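Local coordinates for protein AxyAgu115A (Amphibacillus xylanus NBRC 15112, PDB 6NPS) that probably hydrolyses glycosidic bonds as a family GH115 alpha-glucuronidase, taking glucuronic acid side groups off arabinoglucuronoxylan, at residues Val96-Val101 with Lys160-Glu165; Pro249-Gly254 with Asp286-Thr291; Leu597-Ala602 with Thr703-Ser708; Tyr850-Gln855 with Gly926-Arg931. The protein carries 3 engineered substitutions. All coordinates share one frame; numbering follows the deposited sequence.

Interaction 1: residues Val96-Val101 with Lys160-Glu165; sequences VFLFQV and KYVSKE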
loop_
_atom_site.group_PDB
_atom_site.type_symbol
_atom_site.label_atom_id
_atom_site.label_comp_id
_atom_site.label_asym_id
_atom_site.label_seq_id
_atom_site.Cartn_x
_atom_site.Cartn_y
_atom_site.Cartn_z
ATOM N N VAL A 96 -27.128 -35.214 -42.576
ATOM C CA VAL A 96 -27.402 -36.515 -41.974
ATOM C C VAL A 96 -26.639 -37.602 -42.741
ATOM O O VAL A 96 -26.386 -37.468 -43.944
ATOM C CB VAL A 96 -28.942 -36.765 -42.014
ATOM C CG1 VAL A 96 -29.268 -38.234 -42.046
ATOM C CG2 VAL A 96 -29.624 -36.076 -40.827
ATOM N N PHE A 97 -26.335 -38.733 -42.088
ATOM C CA PHE A 97 -25.767 -39.837 -42.855
ATOM C C PHE A 97 -26.348 -41.163 -42.394
ATOM O O PHE A 97 -26.914 -41.283 -41.303
ATOM C CB PHE A 97 -24.226 -39.864 -42.768
ATOM C CG PHE A 97 -23.716 -40.021 -41.380
ATOM C CD1 PHE A 97 -23.528 -41.285 -40.839
ATOM C CD2 PHE A 97 -23.441 -38.911 -40.602
ATOM C CE1 PHE A 97 -23.052 -41.432 -39.532
ATOM C CE2 PHE A 97 -22.966 -39.047 -39.310
ATOM C CZ PHE A 97 -22.776 -40.318 -38.775
ATOM N N LEU A 98 -26.223 -42.144 -43.275
ATOM C CA LEU A 98 -26.510 -43.545 -43.008
ATOM C C LEU A 98 -25.183 -44.280 -42.946
ATOM O O LEU A 98 -24.305 -44.060 -43.789
ATOM C CB LEU A 98 -27.391 -44.123 -44.120
ATOM C CG LEU A 98 -27.543 -45.641 -44.222
ATOM C CD1 LEU A 98 -28.468 -46.176 -43.106
ATOM C CD2 LEU A 98 -28.078 -46.005 -45.599
ATOM N N PHE A 99 -25.030 -45.146 -41.938
ATOM C CA PHE A 99 -23.782 -45.852 -41.666
ATOM C C PHE A 99 -24.238 -47.297 -41.469
ATOM O O PHE A 99 -24.817 -47.635 -40.428
ATOM C CB PHE A 99 -23.115 -45.239 -40.425
ATOM C CG PHE A 99 -21.746 -45.765 -40.101
ATOM C CD1 PHE A 99 -20.609 -45.071 -40.515
ATOM C CD2 PHE A 99 -21.604 -46.902 -39.298
ATOM C CE1 PHE A 99 -19.333 -45.521 -40.166
ATOM C CE2 PHE A 99 -20.337 -47.383 -38.935
ATOM C CZ PHE A 99 -19.193 -46.683 -39.376
ATOM N N GLN A 100 -24.053 -48.144 -42.479
ATOM C CA GLN A 100 -24.738 -49.426 -42.469
ATOM C C GLN A 100 -23.861 -50.497 -43.095
ATOM O O GLN A 100 -23.276 -50.274 -44.161
ATOM C CB GLN A 100 -26.070 -49.328 -43.227
ATOM C CG GLN A 100 -26.863 -50.597 -43.174
ATOM C CD GLN A 100 -28.202 -50.476 -43.876
ATOM O OE1 GLN A 100 -28.500 -49.454 -44.490
ATOM N NE2 GLN A 100 -29.011 -51.533 -43.798
ATOM N N VAL A 101 -23.826 -51.690 -42.460
ATOM C CA VAL A 101 -23.132 -52.846 -43.025
ATOM C C VAL A 101 -24.119 -53.610 -43.879
ATOM O O VAL A 101 -25.281 -53.797 -43.482
ATOM C CB VAL A 101 -22.533 -53.742 -41.922
ATOM C CG1 VAL A 101 -21.985 -55.029 -42.492
ATOM C CG2 VAL A 101 -21.459 -52.990 -41.150
ATOM N N LYS A 160 -26.385 -50.719 -38.276
ATOM C CA LYS A 160 -27.081 -49.655 -38.994
ATOM C C LYS A 160 -27.285 -48.482 -38.052
ATOM O O LYS A 160 -27.819 -48.647 -36.955
ATOM C CB LYS A 160 -28.436 -50.125 -39.551
ATOM C CG LYS A 160 -29.237 -49.008 -40.276
ATOM C CD LYS A 160 -30.722 -49.419 -40.392
ATOM C CE LYS A 160 -31.505 -48.536 -41.329
ATOM N NZ LYS A 160 -32.938 -48.971 -41.455
ATOM N N TYR A 161 -26.848 -47.301 -38.480
ATOM C CA TYR A 161 -27.031 -46.087 -37.705
ATOM C C TYR A 161 -27.384 -44.979 -38.684
ATOM O O TYR A 161 -26.738 -44.874 -39.733
ATOM C CB TYR A 161 -25.758 -45.742 -36.904
ATOM C CG TYR A 161 -25.841 -44.400 -36.221
ATOM C CD1 TYR A 161 -26.750 -44.183 -35.185
ATOM C CD2 TYR A 161 -25.059 -43.334 -36.645
ATOM C CE1 TYR A 161 -26.856 -42.943 -34.580
ATOM C CE2 TYR A 161 -25.142 -42.089 -36.033
ATOM C CZ TYR A 161 -26.044 -41.895 -35.013
ATOM O OH TYR A 161 -26.121 -40.657 -34.407
ATOM N N VAL A 162 -28.427 -44.193 -38.362
ATOM C CA VAL A 162 -28.849 -43.011 -39.128
ATOM C C VAL A 162 -28.738 -41.794 -38.197
ATOM O O VAL A 162 -29.456 -41.723 -37.189
ATOM C CB VAL A 162 -30.287 -43.159 -39.659
ATOM C CG1 VAL A 162 -30.734 -41.909 -40.405
ATOM C CG2 VAL A 162 -30.451 -44.423 -40.539
ATOM N N SER A 163 -27.833 -40.855 -38.498
ATOM C CA SER A 163 -27.638 -39.697 -37.616
ATOM C C SER A 163 -28.887 -38.803 -37.635
ATOM O O SER A 163 -29.795 -38.984 -38.454
ATOM C CB SER A 163 -26.395 -38.913 -38.046
ATOM O OG SER A 163 -26.586 -38.328 -39.341
ATOM N N LYS A 164 -28.923 -37.785 -36.778
ATOM C CA LYS A 164 -30.063 -36.859 -36.750
ATOM C C LYS A 164 -29.632 -35.460 -37.204
ATOM O O LYS A 164 -28.461 -35.108 -37.060
ATOM C CB LYS A 164 -30.671 -36.796 -35.347
ATOM C CG LYS A 164 -31.153 -38.137 -34.819
ATOM C CD LYS A 164 -31.564 -38.040 -33.359
ATOM C CE LYS A 164 -32.377 -39.251 -32.932
ATOM N NZ LYS A 164 -33.833 -38.947 -32.864
ATOM N N GLU A 165 -30.550 -34.657 -37.750
ATOM C CA GLU A 165 -30.144 -33.324 -38.190
ATOM C C GLU A 165 -29.537 -32.575 -37.003
ATOM O O GLU A 165 -29.992 -32.748 -35.863
ATOM C CB GLU A 165 -31.336 -32.546 -38.754
ATOM C CG GLU A 165 -31.661 -32.906 -40.195
ATOM C CD GLU A 165 -32.879 -32.162 -40.772
ATOM O OE1 GLU A 165 -33.847 -31.888 -40.032
ATOM O OE2 GLU A 165 -32.852 -31.841 -41.975
#
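S163 fits against F97 at two points: its CB sits over one face of the phenyl ring, a CH-pi contact 4.0 Å from the centroid, while its OG reaches back to accept the N-H of F97 at 2.8 Å, 159° at the hydrogen. The F97 ring stands up beside the serine because its CG lies between the backbone N and the carbonyl carbon (chi1 60°). Its far rim meets the next bump, Y161, whose CD2 lies 4.0 Å from F97 CE1; the phenyl carbon comes in at the edge of the tyrosine ring. With the ring of F97 cut back to an alanine, S163 CB and Y161 would probably face a gap, and the tyrosine could turn more freely. H129 of helix 120-133 meets the rings of F97, F99 and Y161, edge-to-face with F99 and near parallel with Y161, making this face an aromatic cluster. Across the sheet the reliefs are smaller: L98 CD1 lies 3.7 Å from V162 CG2, and the extended chains of Q100 and K160 run alongside, Q100 CG to K160 CB 4.0 Å. Where the pairing ends, V96 CG2 nestles against E165 N, 3.5 Å away. F99 and Y161 form an antiparallel hydrogen-bonded pair. The arrangement is edge strand 160-162 laid antiparallel on strand 97-106 of a four-stranded mixed sheet, with helix 120-133 against one face.

Interaction 2: residues Pro249-Gly254 with Asp286-Thr291; sequences PCLRYG and DGLKRT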
loop_
_atom_site.group_PDB
_atom_site.type_symbol
_atom_site.label_atom_id
_atom_site.label_comp_id
_atom_site.label_asym_id
_atom_site.label_seq_id
_atom_site.Cartn_x
_atom_site.Cartn_y
_atom_site.Cartn_z
ATOM N N PRO A 249 -19.235 -6.517 -43.277
ATOM C CA PRO A 249 -20.376 -6.824 -44.147
ATOM C C PRO A 249 -20.019 -7.066 -45.615
ATOM O O PRO A 249 -18.988 -6.627 -46.137
ATOM C CB PRO A 249 -21.262 -5.584 -44.020
ATOM C CG PRO A 249 -20.303 -4.457 -43.626
ATOM C CD PRO A 249 -19.277 -5.116 -42.773
ATOM N N CYS A 250 -20.918 -7.817 -46.268
ATOM C CA CYS A 250 -20.949 -7.997 -47.715
ATOM C C CYS A 250 -19.682 -8.671 -48.221
ATOM O O CYS A 250 -19.161 -8.320 -49.284
ATOM C CB CYS A 250 -21.139 -6.655 -48.418
ATOM S SG CYS A 250 -22.844 -6.157 -48.283
ATOM N N LEU A 251 -19.182 -9.622 -47.443
ATOM C CA LEU A 251 -18.099 -10.541 -47.833
ATOM C C LEU A 251 -16.748 -9.834 -47.966
ATOM O O LEU A 251 -15.863 -10.269 -48.721
ATOM C CB LEU A 251 -18.453 -11.300 -49.117
ATOM C CG LEU A 251 -19.793 -12.049 -49.056
ATOM C CD1 LEU A 251 -20.100 -12.715 -50.414
ATOM C CD2 LEU A 251 -19.818 -13.106 -47.887
ATOM N N ARG A 252 -16.586 -8.750 -47.213
ATOM C CA ARG A 252 -15.363 -7.954 -47.169
ATOM C C ARG A 252 -14.753 -8.095 -45.781
ATOM O O ARG A 252 -15.321 -7.573 -44.811
ATOM C CB ARG A 252 -15.690 -6.491 -47.438
ATOM C CG ARG A 252 -16.081 -6.254 -48.907
ATOM C CD ARG A 252 -14.896 -6.501 -49.815
ATOM N NE ARG A 252 -15.040 -5.726 -51.043
ATOM C CZ ARG A 252 -14.175 -5.735 -52.058
ATOM N NH1 ARG A 252 -13.076 -6.486 -52.013
ATOM N NH2 ARG A 252 -14.416 -4.984 -53.131
ATOM N N TYR A 253 -13.579 -8.728 -45.675
ATOM C CA TYR A 253 -12.967 -8.797 -44.342
ATOM C C TYR A 253 -12.313 -7.467 -43.980
ATOM O O TYR A 253 -12.038 -6.636 -44.844
ATOM C CB TYR A 253 -11.958 -9.936 -44.265
ATOM C CG TYR A 253 -12.705 -11.260 -44.327
ATOM C CD1 TYR A 253 -13.328 -11.779 -43.189
ATOM C CD2 TYR A 253 -12.855 -11.937 -45.547
ATOM C CE1 TYR A 253 -14.058 -12.961 -43.252
ATOM C CE2 TYR A 253 -13.566 -13.113 -45.608
ATOM C CZ TYR A 253 -14.160 -13.624 -44.446
ATOM O OH TYR A 253 -14.889 -14.791 -44.497
ATOM N N GLY A 254 -12.001 -7.314 -42.682
ATOM C CA GLY A 254 -11.752 -6.001 -42.112
ATOM C C GLY A 254 -10.552 -5.274 -42.685
ATOM O O GLY A 254 -10.496 -4.040 -42.638
ATOM N N ASP A 286 -18.484 -4.961 -55.301
ATOM C CA ASP A 286 -17.353 -5.749 -55.791
ATOM C C ASP A 286 -17.035 -6.916 -54.862
ATOM O O ASP A 286 -16.612 -7.986 -55.328
ATOM C CB ASP A 286 -16.150 -4.833 -55.994
ATOM C CG ASP A 286 -16.287 -3.985 -57.294
ATOM O OD1 ASP A 286 -17.370 -4.086 -57.918
ATOM O OD2 ASP A 286 -15.349 -3.251 -57.695
ATOM N N GLY A 287 -17.272 -6.756 -53.560
ATOM C CA GLY A 287 -17.113 -7.884 -52.648
ATOM C C GLY A 287 -18.106 -9.006 -52.926
ATOM O O GLY A 287 -17.752 -10.198 -52.902
ATOM N N LEU A 288 -19.364 -8.649 -53.161
ATOM C CA LEU A 288 -20.372 -9.672 -53.423
ATOM C C LEU A 288 -20.138 -10.353 -54.768
ATOM O O LEU A 288 -20.373 -11.562 -54.905
ATOM C CB LEU A 288 -21.775 -9.048 -53.373
ATOM C CG LEU A 288 -22.180 -8.446 -52.027
ATOM C CD1 LEU A 288 -23.401 -7.547 -52.218
ATOM C CD2 LEU A 288 -22.452 -9.543 -50.966
ATOM N N LYS A 289 -19.692 -9.599 -55.774
ATOM C CA LYS A 289 -19.330 -10.205 -57.054
ATOM C C LYS A 289 -18.141 -11.149 -56.914
ATOM O O LYS A 289 -18.049 -12.132 -57.652
ATOM C CB LYS A 289 -18.999 -9.122 -58.079
ATOM C CG LYS A 289 -20.188 -8.385 -58.653
ATOM C CD LYS A 289 -19.744 -7.499 -59.831
ATOM C CE LYS A 289 -20.919 -6.730 -60.436
ATOM N NZ LYS A 289 -20.523 -5.925 -61.636
ATOM N N ARG A 290 -17.218 -10.869 -55.984
ATOM C CA ARG A 290 -15.967 -11.621 -55.951
ATOM C C ARG A 290 -16.129 -12.982 -55.273
ATOM O O ARG A 290 -15.533 -13.969 -55.713
ATOM C CB ARG A 290 -14.880 -10.798 -55.261
ATOM C CG ARG A 290 -13.483 -11.105 -55.750
ATOM C CD ARG A 290 -12.432 -10.509 -54.831
ATOM N NE ARG A 290 -11.128 -11.127 -55.040
ATOM C CZ ARG A 290 -10.223 -11.284 -54.080
ATOM N NH1 ARG A 290 -10.491 -10.861 -52.852
ATOM N NH2 ARG A 290 -9.060 -11.867 -54.339
ATOM N N THR A 291 -16.882 -13.072 -54.180
ATOM C CA THR A 291 -17.019 -14.364 -53.519
ATOM C C THR A 291 -18.478 -14.731 -53.254
ATOM O O THR A 291 -18.741 -15.681 -52.504
ATOM C CB THR A 291 -16.201 -14.413 -52.203
ATOM O OG1 THR A 291 -16.752 -13.509 -51.247
ATOM C CG2 THR A 291 -14.748 -14.061 -52.470
HETATM O O HOH W 1 -15.408 -10.836 -51.230
#
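R252 lies over G287 and L251 packs beside it, where a type I' beta turn (P249 to R252) meets helix 277-291 in the part of the chain assigned to the TIM-barrel clan. The turn follows the short barrel strand 241-242. Packing is tightest at the glycine: the R252 guanidinium lies with one face over it, NE 3.4 Å from G287 CA, and a CB on that residue would run into both R252 NE and C250 O. A bend at chi2 (-66°) folds the arginine chain back over the helix. There R252 NH2 comes 3.4 Å from D286 CB, alongside the aspartate but not paired with its carboxylate; R252 instead bonds E256 through NH1 and, one helical turn before G287, F283 O through NE, and D286 reaches Y267. On the apolar flank L288 CD2 lies 4.0 Å from L251 CD1, the two leucines crossing at about a right angle, and 4.1 Å from C250 CB. I298 of strand 298-300 touches both leucines. The flank toward T291 is the hydrated one, where a water links 249-254 to 286-291. The L251 and T291 side chains slide past each other in opposite directions, L251 CB and CD1 both 3.5 Å from T291 OG1. The bridging water donates to L251 O at 2.6 Å and to G287 O at 2.9 Å, and accepts from T291 OG1 at 3.0 Å.

Interaction 3: residues Leu597-Ala602 with Thr703-Ser708; sequences LNLIEA and TISSVS
V707 and I600, the two residues most covered here, meet through V707 O and I600 CD1 where a connection between two long helices reaches the end of a beta strand. Helix 564-596 ends in a Schellman motif with N598 as its C-prime residue, and the chain turns there into helix 601-629; strand 700-706 belongs to a five-stranded antiparallel sheet. V707 lies against the turn: its CG1 is 3.6 Å from L599 CD2, the two side chains meeting at a slant, and its CB is 3.4 Å from N598 O. That carbonyl is buried without a polar partner and receives instead a CA-H...O contact from V707. I600 packs on the backbone of the strand end. Its chi1 (-46°) sets CG1, anti to the carbonyl carbon, close to S706 O and S708 O, and the turn at chi2 (-67°) brings CD1 to 3.5 Å from V707 O. L599 adds CD2 against S705 CB at 3.7 Å. N598 gives V707 O only a weak bond; its amide also holds L659 O and N652 of the second subunit. S706 O takes two donors: the N-H of I600 at 3.1 Å, nearly straight at 164°, and a water at 2.8 Å that in turn accepts from E601 N.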
loop_
_atom_site.group_PDB
_atom_site.type_symbol
_atom_site.label_atom_id
_atom_site.label_comp_id
_atom_site.label_asym_id
_atom_site.label_seq_id
_atom_site.Cartn_x
_atom_site.Cartn_y
_atom_site.Cartn_z
ATOM N N LEU A 597 4.371 -7.324 8.815
ATOM C CA LEU A 597 4.514 -7.639 10.225
ATOM C C LEU A 597 5.969 -7.891 10.630
ATOM O O LEU A 597 6.214 -8.295 11.777
ATOM C CB LEU A 597 3.647 -8.878 10.572
ATOM C CG LEU A 597 2.159 -8.756 10.206
ATOM C CD1 LEU A 597 1.406 -10.110 10.205
ATOM C CD2 LEU A 597 1.494 -7.753 11.143
ATOM N N ASN A 598 6.924 -7.642 9.730
ATOM C CA ASN A 598 8.364 -7.857 9.938
ATOM C C ASN A 598 8.645 -9.326 10.275
ATOM O O ASN A 598 9.516 -9.629 11.113
ATOM C CB ASN A 598 8.926 -6.971 11.053
ATOM C CG ASN A 598 10.413 -6.531 10.837
ATOM O OD1 ASN A 598 10.613 -5.426 10.362
ATOM N ND2 ASN A 598 11.409 -7.360 11.157
ATOM N N LEU A 599 7.866 -10.241 9.719
ATOM C CA LEU A 599 8.071 -11.672 9.986
ATOM C C LEU A 599 9.172 -12.218 9.083
ATOM O O LEU A 599 9.118 -12.055 7.866
ATOM C CB LEU A 599 6.780 -12.460 9.721
ATOM C CG LEU A 599 5.600 -12.140 10.633
ATOM C CD1 LEU A 599 4.529 -13.148 10.356
ATOM C CD2 LEU A 599 5.997 -12.151 12.115
ATOM N N ILE A 600 10.155 -12.887 9.666
ATOM C CA ILE A 600 11.281 -13.411 8.886
ATOM C C ILE A 600 10.811 -14.375 7.807
ATOM O O ILE A 600 11.409 -14.444 6.725
ATOM C CB ILE A 600 12.314 -14.113 9.794
ATOM C CG1 ILE A 600 12.638 -13.271 11.042
ATOM C CG2 ILE A 600 13.577 -14.443 9.023
ATOM C CD1 ILE A 600 13.361 -11.991 10.715
ATOM N N GLU A 601 9.719 -15.094 8.051
ATOM C CA GLU A 601 9.198 -16.053 7.077
ATOM C C GLU A 601 8.772 -15.399 5.772
ATOM O O GLU A 601 8.635 -16.103 4.761
ATOM C CB GLU A 601 8.019 -16.816 7.671
ATOM C CG GLU A 601 6.732 -16.013 7.750
ATOM C CD GLU A 601 5.613 -16.747 8.504
ATOM O OE1 GLU A 601 5.776 -17.008 9.725
ATOM O OE2 GLU A 601 4.572 -17.058 7.867
ATOM N N ALA A 602 8.590 -14.075 5.744
ATOM C CA ALA A 602 8.381 -13.395 4.462
ATOM C C ALA A 602 9.474 -13.712 3.450
ATOM O O ALA A 602 9.208 -13.824 2.249
ATOM C CB ALA A 602 8.328 -11.883 4.681
ATOM N N THR A 703 -0.447 -19.498 15.491
ATOM C CA THR A 703 0.942 -19.577 15.083
ATOM C C THR A 703 1.762 -18.605 15.910
ATOM O O THR A 703 1.274 -17.544 16.321
ATOM C CB THR A 703 1.054 -19.295 13.565
ATOM O OG1 THR A 703 0.270 -20.277 12.880
ATOM C CG2 THR A 703 2.501 -19.390 13.046
ATOM N N ILE A 704 3.005 -18.993 16.175
ATOM C CA ILE A 704 4.015 -18.141 16.798
ATOM C C ILE A 704 5.158 -17.971 15.795
ATOM O O ILE A 704 5.674 -18.970 15.278
ATOM C CB ILE A 704 4.532 -18.754 18.116
ATOM C CG1 ILE A 704 3.374 -19.097 19.056
ATOM C CG2 ILE A 704 5.538 -17.816 18.830
ATOM C CD1 ILE A 704 3.784 -20.047 20.171
ATOM N N SER A 705 5.556 -16.707 15.527
ATOM C CA SER A 705 6.469 -16.373 14.443
ATOM C C SER A 705 7.570 -15.444 14.906
ATOM O O SER A 705 7.324 -14.488 15.655
ATOM C CB SER A 705 5.754 -15.674 13.275
ATOM O OG SER A 705 4.718 -16.487 12.799
ATOM N N SER A 706 8.764 -15.684 14.367
ATOM C CA SER A 706 9.937 -14.840 14.596
ATOM C C SER A 706 9.860 -13.512 13.833
ATOM O O SER A 706 9.525 -13.473 12.641
ATOM C CB SER A 706 11.210 -15.557 14.131
ATOM O OG SER A 706 11.436 -16.740 14.867
ATOM N N VAL A 707 10.262 -12.442 14.509
ATOM C CA VAL A 707 10.535 -11.164 13.863
ATOM C C VAL A 707 11.990 -10.794 13.949
ATOM O O VAL A 707 12.393 -9.819 13.318
ATOM C CB VAL A 707 9.685 -10.023 14.458
ATOM C CG1 VAL A 707 8.212 -10.310 14.249
ATOM C CG2 VAL A 707 10.001 -9.858 15.923
ATOM N N SER A 708 12.783 -11.507 14.740
ATOM C CA SER A 708 14.213 -11.259 14.874
ATOM C C SER A 708 14.993 -12.522 14.506
ATOM O O SER A 708 14.422 -13.604 14.334
ATOM C CB SER A 708 14.554 -10.849 16.304
ATOM O OG SER A 708 14.569 -12.058 17.060
HETATM O O HOH W 2 8.776 -15.549 10.898
#

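Interaction 4: residues Tyr850-Gln855 with Gly926-Arg931; sequences YHFVTQ and GLNKLR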
loop_
_atom_site.group_PDB
_atom_site.type_symbol
_atom_site.label_atom_id
_atom_site.label_comp_id
_atom_site.label_asym_id
_atom_site.label_seq_id
_atom_site.Cartn_x
_atom_site.Cartn_y
_atom_site.Cartn_z
ATOM N N TYR A 850 -34.933 -22.056 3.557
ATOM C CA TYR A 850 -33.808 -22.191 4.469
ATOM C C TYR A 850 -34.290 -21.964 5.890
ATOM O O TYR A 850 -35.168 -21.126 6.126
ATOM C CB TYR A 850 -32.705 -21.186 4.121
ATOM C CG TYR A 850 -32.215 -21.325 2.715
ATOM C CD1 TYR A 850 -31.107 -22.096 2.430
ATOM C CD2 TYR A 850 -32.869 -20.692 1.656
ATOM C CE1 TYR A 850 -30.653 -22.235 1.153
ATOM C CE2 TYR A 850 -32.414 -20.837 0.375
ATOM C CZ TYR A 850 -31.319 -21.616 0.128
ATOM O OH TYR A 850 -30.867 -21.783 -1.145
ATOM N N HIS A 851 -33.753 -22.734 6.836
ATOM C CA HIS A 851 -34.107 -22.596 8.246
ATOM C C HIS A 851 -32.886 -22.073 8.981
ATOM O O HIS A 851 -31.779 -22.563 8.753
ATOM C CB HIS A 851 -34.565 -23.939 8.855
ATOM C CG HIS A 851 -35.896 -24.404 8.348
ATOM N ND1 HIS A 851 -36.415 -25.650 8.630
ATOM C CD2 HIS A 851 -36.810 -23.785 7.559
ATOM C CE1 HIS A 851 -37.597 -25.775 8.050
ATOM N NE2 HIS A 851 -37.860 -24.658 7.391
ATOM N N PHE A 852 -33.072 -21.073 9.841
ATOM C CA PHE A 852 -31.920 -20.534 10.556
ATOM C C PHE A 852 -32.361 -19.945 11.890
ATOM O O PHE A 852 -33.516 -19.519 12.048
ATOM C CB PHE A 852 -31.153 -19.482 9.713
ATOM C CG PHE A 852 -31.922 -18.215 9.448
ATOM C CD1 PHE A 852 -31.711 -17.084 10.226
ATOM C CD2 PHE A 852 -32.845 -18.147 8.408
ATOM C CE1 PHE A 852 -32.420 -15.900 9.972
ATOM C CE2 PHE A 852 -33.556 -16.982 8.155
ATOM C CZ PHE A 852 -33.347 -15.855 8.938
ATOM N N VAL A 853 -31.430 -19.928 12.849
ATOM C CA VAL A 853 -31.706 -19.590 14.256
ATOM C C VAL A 853 -30.882 -18.358 14.624
ATOM O O VAL A 853 -29.647 -18.384 14.555
ATOM C CB VAL A 853 -31.364 -20.749 15.209
ATOM C CG1 VAL A 853 -31.458 -20.304 16.705
ATOM C CG2 VAL A 853 -32.294 -21.967 14.953
ATOM N N THR A 854 -31.552 -17.286 15.001
ATOM C CA THR A 854 -30.841 -16.090 15.407
ATOM C C THR A 854 -30.685 -16.076 16.922
ATOM O O THR A 854 -31.440 -16.724 17.652
ATOM C CB THR A 854 -31.594 -14.840 14.970
ATOM O OG1 THR A 854 -32.862 -14.807 15.651
ATOM C CG2 THR A 854 -31.814 -14.857 13.475
ATOM N N GLN A 855 -29.699 -15.308 17.392
ATOM C CA GLN A 855 -29.557 -15.071 18.831
ATOM C C GLN A 855 -30.425 -13.923 19.343
ATOM O O GLN A 855 -30.798 -13.918 20.522
ATOM C CB GLN A 855 -28.092 -14.796 19.168
ATOM C CG GLN A 855 -27.186 -15.892 18.694
ATOM C CD GLN A 855 -25.739 -15.613 18.979
ATOM O OE1 GLN A 855 -25.039 -14.978 18.181
ATOM N NE2 GLN A 855 -25.267 -16.099 20.121
ATOM N N GLY A 926 -34.589 -16.790 17.779
ATOM C CA GLY A 926 -34.752 -18.227 17.615
ATOM C C GLY A 926 -34.969 -18.657 16.176
ATOM O O GLY A 926 -34.342 -18.105 15.275
ATOM N N LEU A 927 -35.852 -19.627 15.953
ATOM C CA LEU A 927 -35.988 -20.268 14.651
ATOM C C LEU A 927 -36.702 -19.365 13.644
ATOM O O LEU A 927 -37.773 -18.828 13.933
ATOM C CB LEU A 927 -36.751 -21.582 14.803
ATOM C CG LEU A 927 -37.088 -22.329 13.516
ATOM C CD1 LEU A 927 -35.817 -22.717 12.819
ATOM C CD2 LEU A 927 -37.956 -23.574 13.824
ATOM N N ASN A 928 -36.107 -19.216 12.453
ATOM C CA ASN A 928 -36.660 -18.419 11.362
ATOM C C ASN A 928 -36.699 -19.256 10.085
ATOM O O ASN A 928 -35.912 -20.192 9.907
ATOM C CB ASN A 928 -35.819 -17.134 11.078
ATOM C CG ASN A 928 -35.948 -16.084 12.181
ATOM O OD1 ASN A 928 -36.782 -15.172 12.112
ATOM N ND2 ASN A 928 -35.126 -16.219 13.212
ATOM N N LYS A 929 -37.606 -18.892 9.183
ATOM C CA LYS A 929 -37.703 -19.475 7.846
ATOM C C LYS A 929 -37.470 -18.385 6.809
ATOM O O LYS A 929 -37.972 -17.269 6.963
ATOM C CB LYS A 929 -39.077 -20.075 7.595
ATOM C CG LYS A 929 -39.291 -21.492 8.086
ATOM C CD LYS A 929 -40.778 -21.742 8.409
ATOM C CE LYS A 929 -41.703 -21.800 7.159
ATOM N NZ LYS A 929 -41.771 -20.581 6.267
ATOM N N LEU A 930 -36.714 -18.712 5.758
ATOM C CA LEU A 930 -36.481 -17.813 4.631
ATOM C C LEU A 930 -36.825 -18.553 3.345
ATOM O O LEU A 930 -36.232 -19.597 3.057
ATOM C CB LEU A 930 -35.023 -17.318 4.592
ATOM C CG LEU A 930 -34.584 -16.713 3.243
ATOM C CD1 LEU A 930 -35.210 -15.318 3.018
ATOM C CD2 LEU A 930 -33.036 -16.653 3.069
ATOM N N ARG A 931 -37.782 -18.031 2.580
ATOM C CA ARG A 931 -38.123 -18.588 1.273
ATOM C C ARG A 931 -37.578 -17.687 0.190
ATOM O O ARG A 931 -37.786 -16.470 0.237
ATOM C CB ARG A 931 -39.635 -18.738 1.105
ATOM C CG ARG A 931 -40.238 -19.754 2.019
ATOM C CD ARG A 931 -41.747 -19.910 1.835
ATOM N NE ARG A 931 -42.199 -20.998 2.690
ATOM C CZ ARG A 931 -43.429 -21.492 2.704
ATOM N NH1 ARG A 931 -44.354 -20.990 1.904
ATOM N NH2 ARG A 931 -43.725 -22.494 3.522
#
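F852 lays its ring flat against N928, whose CB stands over one face 3.7 Å from the centroid, with ring and amide planes only 19° apart. The phenylalanine CG sits between backbone N and carbonyl carbon (chi1 67°), turning the ring across to the partner strand, where L930 CB meets its edge 3.9 Å from CE2. The N928 amide is held too: OD1 takes bonds from N885 ND2 and E924 N, which should fix its rotation against the ring. These are antiparallel strands 847-854 and 926-934 of the beta-rich GH115 C-terminal domain, grouped with galactose-binding-like folds, and six backbone bonds join the segments, among them N928 N to F852 O at 2.6 Å. A serine at F852 would probably leave N928 CB and L930 CB without the ring they pack on, and lose its contact with I946. On the reverse face the H851 imidazole runs alongside K929, H851 CD2 3.4 Å from K929 CG, while its NE2 bonds E849. V853 CG2 meets L927 CD1 at 4.2 Å, the two side chains crossing at about a right angle.

From the N terminus, interaction 1 comes first, closing a loop of 58 residues and tying edge strand 160-162 to strand 97-106 of the N-terminal mixed sheet. Interaction 2 closes a shorter loop of 31 residues within the GH115 region of the TIM-barrel clan, bringing a turn beyond strand 241-242 against helix 277-291. Interaction 3 spans 100 residues and joins the bend between helices 564-596 and 601-629 to a later beta sheet. Interaction 4 closes 70 residues inside the C-terminal domain. The four are strictly in series: none nests in or crosses another. Interactions 1 and 3 have centres about 69 Å apart, on opposite sides of the chain's centre.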